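Local structure of Non-structural maintenance of chromosomes element 1 homolog (Xenopus laevis, 7DG2) at residues N5-R10 and D47-V52. The protein probably acts as a RING-type E3 ubiquitin ligase that works with a MAGE partner within the SMC5-SMC6 complex in DNA repair. Numbering follows the deposited sequence.
Sequences NESHQR and DDFVGV
Phe49 holds CG anti to its backbone N (chi1 -177°) and His8 holds CG anti to its carbonyl carbon; the two side chains thereby run past each other in opposite directions and meet as an offset stack between helix 6-18 and helix 46-57. The short segments cross at -81°, with axes 10.3 Å apart, so the helices meet through side chains extended across the gap. That the rings are stacked follows from their planes, inclined by 19°, and that they are displaced follows from the 4.3 Å between the centroids of the His8 and Phe49 rings, set against the 3.2 Å at which His8 CD2 lies above the plane of the Phe49 ring, toward its rim.

Val52 takes the opposite face of the imidazole: its CG1 sits 4.0 Å from the centroid of the His8 ring, close to the ring normal, a CH-pi contact. Phe49 and Val52, one helical turn apart, thus clamp the histidine from both sides. Rotation of the imidazole is further fixed by the capping box of helix 6-18, in which Asn5 N donates to His8 ND1 over 3.0 Å, nearly straight although tilted from the ring plane. As N-cap, Asn5 also accepts from Ser7 N through OD1, in its carbonyl plane. His8 therefore serves twice, as the acceptor for Asn5 N in the cap and as the ring stacked on Phe49.

Phe11 meets Phe49 edge-to-face and the His30 ring also touches it, so the contact belongs to the buried interior of the N-terminal helices in the Nse1 family region. Gln9 and Arg10 instead hydrogen-bond to backbone carbonyls of Gln60 and Gln83, respectively, of the MAGE domain-containing protein chain. Beside the stack, Ser7 OG lies at the rim of the phenyl ring, 3.4 Å from Phe49 CE1.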
# COMPACT_ATOMS: atom_id res chain seq x y z
N ASN A 5 15.89 -5.96 -14.30
CA ASN A 5 16.57 -6.81 -13.32
C ASN A 5 16.10 -6.43 -11.92
O ASN A 5 15.18 -5.62 -11.75
CB ASN A 5 18.10 -6.73 -13.49
CG ASN A 5 18.64 -5.32 -13.30
OD1 ASN A 5 18.37 -4.65 -12.30
ND2 ASN A 5 19.40 -4.85 -14.29
N GLU A 6 16.74 -7.03 -10.92
CA GLU A 6 16.30 -6.86 -9.54
C GLU A 6 16.42 -5.42 -9.05
O GLU A 6 15.68 -5.02 -8.15
CB GLU A 6 17.07 -7.82 -8.64
CG GLU A 6 16.55 -9.25 -8.76
CD GLU A 6 17.53 -10.30 -8.30
OE1 GLU A 6 17.89 -11.18 -9.11
OE2 GLU A 6 17.95 -10.25 -7.12
N SER A 7 17.34 -4.62 -9.61
CA SER A 7 17.38 -3.21 -9.21
C SER A 7 16.09 -2.49 -9.59
O SER A 7 15.52 -1.74 -8.79
CB SER A 7 18.60 -2.51 -9.82
OG SER A 7 18.48 -2.40 -11.24
N HIS A 8 15.59 -2.73 -10.81
CA HIS A 8 14.30 -2.18 -11.22
C HIS A 8 13.17 -2.70 -10.34
O HIS A 8 12.24 -1.95 -9.98
CB HIS A 8 13.98 -2.52 -12.67
CG HIS A 8 15.04 -2.09 -13.64
ND1 HIS A 8 16.02 -2.95 -14.10
CD2 HIS A 8 15.25 -0.91 -14.27
CE1 HIS A 8 16.80 -2.31 -14.95
NE2 HIS A 8 16.36 -1.07 -15.07
N GLN A 9 13.19 -4.00 -10.03
CA GLN A 9 12.12 -4.57 -9.22
C GLN A 9 12.11 -3.94 -7.83
O GLN A 9 11.05 -3.62 -7.28
CB GLN A 9 12.28 -6.09 -9.12
CG GLN A 9 12.24 -6.81 -10.48
CD GLN A 9 12.72 -8.24 -10.39
OE1 GLN A 9 13.13 -8.71 -9.33
NE2 GLN A 9 12.71 -8.94 -11.53
N ARG A 10 13.30 -3.73 -7.26
CA ARG A 10 13.39 -3.16 -5.92
C ARG A 10 12.87 -1.73 -5.93
O ARG A 10 12.14 -1.32 -5.02
CB ARG A 10 14.84 -3.20 -5.43
CG ARG A 10 15.02 -2.67 -4.04
CD ARG A 10 14.59 -3.70 -3.02
NE ARG A 10 15.60 -4.74 -2.81
CZ ARG A 10 15.55 -5.63 -1.82
NH1 ARG A 10 16.50 -6.54 -1.68
NH2 ARG A 10 14.51 -5.62 -0.99
N ASP A 47 16.53 8.23 -16.34
CA ASP A 47 15.43 8.19 -17.31
C ASP A 47 15.34 6.84 -17.99
O ASP A 47 14.24 6.29 -18.17
CB ASP A 47 15.59 9.29 -18.36
CG ASP A 47 15.33 10.68 -17.82
OD1 ASP A 47 15.01 10.83 -16.62
OD2 ASP A 47 15.44 11.64 -18.62
N ASP A 48 16.49 6.29 -18.40
CA ASP A 48 16.50 4.96 -18.98
C ASP A 48 16.00 3.93 -17.98
O ASP A 48 15.29 2.99 -18.35
CB ASP A 48 17.92 4.60 -19.43
CG ASP A 48 18.34 5.35 -20.69
OD1 ASP A 48 17.52 6.10 -21.26
OD2 ASP A 48 19.51 5.17 -21.12
N PHE A 49 16.39 4.08 -16.71
CA PHE A 49 15.99 3.14 -15.67
C PHE A 49 14.48 3.13 -15.50
O PHE A 49 13.84 2.07 -15.53
CB PHE A 49 16.69 3.53 -14.36
CG PHE A 49 16.44 2.60 -13.20
CD1 PHE A 49 17.23 1.48 -13.01
CD2 PHE A 49 15.45 2.89 -12.27
CE1 PHE A 49 17.01 0.64 -11.92
CE2 PHE A 49 15.23 2.05 -11.19
CZ PHE A 49 16.01 0.92 -11.02
N VAL A 50 13.88 4.31 -15.34
CA VAL A 50 12.43 4.41 -15.25
C VAL A 50 11.80 3.94 -16.56
O VAL A 50 10.75 3.29 -16.56
CB VAL A 50 12.01 5.85 -14.88
CG1 VAL A 50 10.51 6.07 -15.04
CG2 VAL A 50 12.42 6.16 -13.45
N GLY A 51 12.44 4.25 -17.68
CA GLY A 51 11.91 3.82 -18.97
C GLY A 51 11.84 2.32 -19.14
O GLY A 51 10.91 1.80 -19.77
N VAL A 52 12.81 1.59 -18.59
CA VAL A 52 12.74 0.14 -18.62
C VAL A 52 11.48 -0.33 -17.92
O VAL A 52 10.71 -1.14 -18.46
CB VAL A 52 13.99 -0.48 -17.97
CG1 VAL A 52 13.78 -1.97 -17.76
CG2 VAL A 52 15.22 -0.22 -18.84